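Local coordinates for putative silent information regulator 2 (PDB 5OL0), which probably acts as an NAD-dependent protein deacetylase of the sirtuin family, removing acetyl groups from lysine side chains and perhaps regulating gene expression through chromatin, at residues A[36-41]-A[109-114]; A[242-247]-A[283-288]. One frame throughout, in Å; residues are numbered along the deposited sequence.

Interaction 1 (A[36-41]-A[109-114]); sequences ILVLVG and HFIRLL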
# COMPACT_ATOMS: atom_id res chain seq x y z
N ILE A 36 -15.18 6.72 0.78
CA ILE A 36 -13.94 6.89 -0.00
C ILE A 36 -13.08 5.63 0.23
O ILE A 36 -12.73 5.32 1.36
CB ILE A 36 -13.12 8.13 0.33
CG1 ILE A 36 -13.98 9.39 0.17
CG2 ILE A 36 -11.86 8.20 -0.54
CD1 ILE A 36 -13.35 10.70 0.63
N LEU A 37 -12.76 4.94 -0.86
CA LEU A 37 -11.83 3.82 -0.81
C LEU A 37 -10.45 4.37 -1.17
O LEU A 37 -10.28 4.96 -2.22
CB LEU A 37 -12.26 2.76 -1.79
CG LEU A 37 -11.32 1.57 -1.97
CD1 LEU A 37 -11.34 0.70 -0.74
CD2 LEU A 37 -11.76 0.77 -3.17
N VAL A 38 -9.49 4.19 -0.27
CA VAL A 38 -8.15 4.66 -0.53
C VAL A 38 -7.31 3.44 -0.70
O VAL A 38 -7.31 2.54 0.16
CB VAL A 38 -7.61 5.52 0.63
CG1 VAL A 38 -6.19 6.08 0.30
CG2 VAL A 38 -8.54 6.67 0.90
N LEU A 39 -6.58 3.40 -1.79
CA LEU A 39 -5.55 2.40 -2.07
C LEU A 39 -4.16 3.00 -2.05
O LEU A 39 -3.93 4.08 -2.64
CB LEU A 39 -5.76 1.81 -3.47
CG LEU A 39 -7.18 1.38 -3.79
CD1 LEU A 39 -7.23 0.70 -5.14
CD2 LEU A 39 -7.73 0.43 -2.74
N VAL A 40 -3.21 2.28 -1.46
CA VAL A 40 -1.92 2.81 -1.19
C VAL A 40 -0.85 1.87 -1.68
O VAL A 40 -0.96 0.69 -1.45
CB VAL A 40 -1.74 3.01 0.34
CG1 VAL A 40 -0.43 3.74 0.59
CG2 VAL A 40 -2.86 3.83 0.93
N GLY A 41 0.18 2.38 -2.35
CA GLY A 41 1.35 1.57 -2.73
C GLY A 41 2.68 2.24 -2.44
O GLY A 41 2.72 3.24 -1.76
N HIS A 109 -1.06 10.43 7.15
CA HIS A 109 -1.80 11.30 8.04
C HIS A 109 -3.11 11.75 7.37
O HIS A 109 -4.11 11.85 8.03
CB HIS A 109 -0.96 12.52 8.43
CG HIS A 109 0.17 12.19 9.35
ND1 HIS A 109 -0.03 11.55 10.54
CD2 HIS A 109 1.50 12.39 9.24
CE1 HIS A 109 1.13 11.38 11.14
NE2 HIS A 109 2.07 11.91 10.39
N PHE A 110 -3.07 12.06 6.08
CA PHE A 110 -4.29 12.44 5.38
C PHE A 110 -5.38 11.37 5.48
O PHE A 110 -6.53 11.68 5.66
CB PHE A 110 -3.99 12.79 3.91
CG PHE A 110 -5.19 13.21 3.12
CD1 PHE A 110 -5.80 14.43 3.38
CD2 PHE A 110 -5.70 12.43 2.09
CE1 PHE A 110 -6.92 14.85 2.68
CE2 PHE A 110 -6.81 12.86 1.35
CZ PHE A 110 -7.43 14.06 1.66
N ILE A 111 -5.00 10.12 5.30
CA ILE A 111 -5.96 9.09 5.36
C ILE A 111 -6.59 9.02 6.78
O ILE A 111 -7.77 8.72 6.95
CB ILE A 111 -5.28 7.71 4.93
CG1 ILE A 111 -4.82 7.76 3.49
CG2 ILE A 111 -6.26 6.59 5.14
CD1 ILE A 111 -3.95 6.58 3.07
N ARG A 112 -5.74 9.16 7.79
CA ARG A 112 -6.24 9.27 9.11
C ARG A 112 -7.25 10.42 9.21
O ARG A 112 -8.31 10.25 9.86
CB ARG A 112 -5.09 9.49 10.07
CG ARG A 112 -5.45 9.96 11.47
CD ARG A 112 -6.28 8.95 12.17
NE ARG A 112 -6.67 9.35 13.53
CZ ARG A 112 -5.86 9.41 14.61
NH1 ARG A 112 -6.38 9.74 15.80
NH2 ARG A 112 -4.54 9.18 14.56
N LEU A 113 -6.94 11.57 8.65
CA LEU A 113 -7.94 12.65 8.65
C LEU A 113 -9.23 12.26 7.96
O LEU A 113 -10.29 12.60 8.47
CB LEU A 113 -7.42 13.90 8.00
CG LEU A 113 -6.21 14.51 8.69
CD1 LEU A 113 -5.89 15.81 7.94
CD2 LEU A 113 -6.37 14.74 10.19
N LEU A 114 -9.17 11.54 6.81
CA LEU A 114 -10.42 11.13 6.19
C LEU A 114 -11.22 10.28 7.17
O LEU A 114 -12.41 10.40 7.24
CB LEU A 114 -10.21 10.34 4.90
CG LEU A 114 -9.56 11.15 3.76
CD1 LEU A 114 -9.32 10.26 2.53
CD2 LEU A 114 -10.44 12.35 3.39
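Ile111 and Leu114, one turn apart on helix 106-116, press their aliphatic ends against Ile36, Val38 and Val40, the alternate residues of strand 36-40 that face the helix. The segments run nearly antiparallel, at 163°, with their axes 10.7 Å apart, so side chains alone bridge the gap. Ile111 reaches two strand residues. From CB the long branch leaves beside the backbone N and anti to the carbonyl carbon (chi1 -63°), then stays extended (chi2 170°), which drives CD1 straight at the strand. Along this branch CG1 first grazes Val38, lying 3.9 Å from Val38 CG1. At the tip, Ile111 CD1 settles between two valines, 3.6 Å from Val38 CG1 and 3.7 Å from Val40 CG2. Its approach to Val40 is tip to tip, whereas the Ile111 and Val38 side chains meet at a slant. Val38 thereby divides its two methyls between helix residues: CG1 takes Ile111, and CG2 turns to Leu114, whose CD1 is 4.0 Å from it. The other leucine methyl makes a looser contact, Leu114 CD2 being 4.3 Å from Ile36 CD1. Leu114 is backed within the helix by Phe110, over one face of whose ring its CG rests at a height of 4.0 Å, offset toward the rim. Beyond the two segments, Val40 also touches Asn127, one of the residues that probably bind NAD. Helix 106-116 belongs to the connection from strand 36-40 to its parallel neighbour 120-125, a beta-alpha-beta crossover of the Rossmann-like domain. With every touching residue buried and every contact between methyl and methylene groups, the helix meets the sheet here through dispersion and exclusion of water, and the fit of branched side chains, not directional polar bonds, shapes the contact.

Interaction 2 (A[242-247]-A[283-288]); sequences MNRERV and RGDCQE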
# COMPACT_ATOMS: atom_id res chain seq x y z
N MET A 242 -2.99 9.16 -8.09
CA MET A 242 -1.77 9.97 -7.83
C MET A 242 -0.53 9.12 -7.99
O MET A 242 -0.24 8.24 -7.16
CB MET A 242 -1.79 10.56 -6.42
CG MET A 242 -3.00 11.41 -6.10
SD MET A 242 -2.95 12.09 -4.42
CE MET A 242 -4.33 13.21 -4.55
N ASN A 243 0.22 9.35 -9.07
CA ASN A 243 1.34 8.46 -9.41
C ASN A 243 2.34 9.25 -10.26
O ASN A 243 1.95 10.17 -10.95
CB ASN A 243 0.81 7.21 -10.14
CG ASN A 243 1.76 6.01 -10.03
OD1 ASN A 243 2.78 5.98 -10.71
ND2 ASN A 243 1.44 5.03 -9.18
N ARG A 244 3.60 8.88 -10.16
CA ARG A 244 4.70 9.39 -11.01
C ARG A 244 4.73 8.75 -12.39
O ARG A 244 5.58 9.11 -13.19
CB ARG A 244 6.04 9.04 -10.37
CG ARG A 244 6.31 9.72 -9.02
CD ARG A 244 6.62 11.17 -9.26
NE ARG A 244 7.30 11.75 -8.13
CZ ARG A 244 7.74 13.00 -8.05
NH1 ARG A 244 7.56 13.87 -9.04
NH2 ARG A 244 8.35 13.40 -6.94
N GLU A 245 3.90 7.74 -12.61
CA GLU A 245 3.85 7.00 -13.89
C GLU A 245 2.42 6.88 -14.36
O GLU A 245 1.50 6.82 -13.52
CB GLU A 245 4.36 5.55 -13.72
CG GLU A 245 5.76 5.36 -13.24
CD GLU A 245 6.21 3.93 -13.46
OE1 GLU A 245 5.75 3.04 -12.73
OE2 GLU A 245 6.99 3.66 -14.39
N ARG A 246 2.24 6.79 -15.68
CA ARG A 246 0.93 6.57 -16.30
C ARG A 246 0.68 5.06 -16.14
O ARG A 246 1.15 4.23 -16.93
CB ARG A 246 0.94 7.12 -17.77
CG ARG A 246 -0.03 6.57 -18.82
CD ARG A 246 -1.45 6.76 -18.38
NE ARG A 246 -2.63 6.42 -19.23
CZ ARG A 246 -3.39 5.31 -19.19
NH1 ARG A 246 -3.03 4.20 -18.53
NH2 ARG A 246 -4.52 5.29 -19.90
N VAL A 247 -0.06 4.72 -15.08
CA VAL A 247 -0.30 3.28 -14.72
C VAL A 247 -1.68 2.83 -15.17
O VAL A 247 -2.53 3.67 -15.46
CB VAL A 247 -0.15 2.97 -13.20
CG1 VAL A 247 1.32 3.13 -12.75
CG2 VAL A 247 -1.11 3.80 -12.35
N ARG A 283 -0.05 13.75 -11.60
CA ARG A 283 1.40 13.43 -11.62
C ARG A 283 2.11 14.23 -10.54
O ARG A 283 1.49 15.02 -9.85
CB ARG A 283 2.00 13.83 -12.96
CG ARG A 283 1.45 13.18 -14.19
CD ARG A 283 1.60 11.68 -14.14
NE ARG A 283 2.96 11.19 -14.42
CZ ARG A 283 3.43 10.81 -15.62
NH1 ARG A 283 2.70 10.88 -16.72
NH2 ARG A 283 4.65 10.35 -15.69
N GLY A 284 3.42 14.09 -10.41
CA GLY A 284 4.12 14.83 -9.37
C GLY A 284 4.16 14.06 -8.05
O GLY A 284 3.86 12.87 -7.97
N ASP A 285 4.58 14.75 -7.01
CA ASP A 285 4.77 14.19 -5.71
C ASP A 285 3.40 14.07 -5.03
O ASP A 285 2.71 15.10 -4.74
CB ASP A 285 5.64 15.11 -4.89
CG ASP A 285 6.04 14.54 -3.55
OD1 ASP A 285 5.70 13.39 -3.16
OD2 ASP A 285 6.71 15.29 -2.85
N CYS A 286 3.04 12.84 -4.73
CA CYS A 286 1.76 12.53 -4.08
C CYS A 286 1.67 13.23 -2.70
O CYS A 286 0.57 13.64 -2.29
CB CYS A 286 1.56 11.03 -4.01
SG CYS A 286 2.77 10.15 -2.96
N GLN A 287 2.82 13.48 -2.05
CA GLN A 287 2.80 14.15 -0.78
C GLN A 287 2.31 15.60 -0.98
O GLN A 287 1.46 16.07 -0.21
CB GLN A 287 4.18 14.10 -0.08
CG GLN A 287 4.73 12.72 0.10
CD GLN A 287 3.93 11.84 1.02
OE1 GLN A 287 3.19 12.32 1.90
NE2 GLN A 287 4.16 10.56 0.91
N GLU A 288 2.81 16.29 -2.00
CA GLU A 288 2.36 17.63 -2.32
C GLU A 288 0.90 17.65 -2.76
O GLU A 288 0.18 18.52 -2.40
CB GLU A 288 3.14 18.26 -3.48
CG GLU A 288 4.52 18.80 -3.14
CD GLU A 288 5.26 19.25 -4.41
OE1 GLU A 288 4.61 19.88 -5.28
OE2 GLU A 288 6.49 18.96 -4.53
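Arg283 and Arg244 each lay a side chain along the backbone of the opposite segment, and bury more surface here than any other residues. Arg283 NH2 donates to Arg244 O over 2.9 Å, with 143° at the hydrogen; the nitrogen stands above the carbonyl plane, well off a lone pair. Two bends, at chi2 (-59°) and chi3 (-77°), curl Arg283 back so that one guanidinium face lies over the Glu245-Arg246 peptide. Nearer its root, the CA of Arg283 points its hydrogen almost straight at Asn243 O, 3.4 Å away. Arg244 answers in the other direction: its CD comes 3.5 Å from Gly284 O, and its guanidinium spreads over the Gly284-Asp285 peptide, with Asp285 N 3.7 Å above the plane and over its centre. The carboxylate of Asp285 is nearly parallel to that guanidinium, but Arg244 NH2 and Asp285 OD1 remain 4.6 Å apart, so any attraction probably acts at a distance, without a salt bridge. On the buried side, Met242 CB packs 4.2 Å from Cys286 CB. Further out, a turn and a helix cap shape the two segments. Asn243 OD1 accepts from Glu245 N at 2.8 Å, in plane and on a lone pair, closing an Asx turn. Asp285 is N-cap of helix 286-296, its OD1 taking Gln287 N from above the carboxylate plane. A backbone hydrogen bond of Asn243 with Phe282 ties the two strand ends together, and Asn289 ND2 bonds to Arg283 O, holding the second segment to its own helix. Because the arginines engage mostly backbone atoms, main-chain shape and polarity join the 243-246 loop to the turn entering helix 286-296, with charge pairing probably secondary; this would keep the probable NAD-binding residues Asn243, Arg244, Glu245 and Cys286 side by side.

Overall arrangement
Both contacts belong to the Rossmann-like domain and its six-stranded parallel sheet, with their centres 15 Å apart and nearest atoms about 6 Å apart, so they do not touch. Interaction 1 closes before interaction 2 opens along the chain. It packs helix 106-116 under strand 36-40 in the middle of the sheet; interaction 2 joins the segments that follow the neighbouring strands 239-242 and 279-282, the latter at one edge. Helix 106-116 links them, since its Val107 touches Cys286 and bonds to Gln287 through its backbone N. Buried packing thus underlies the sheet, while more exposed segments at the C-terminal ends of its strands probably shape the NAD site.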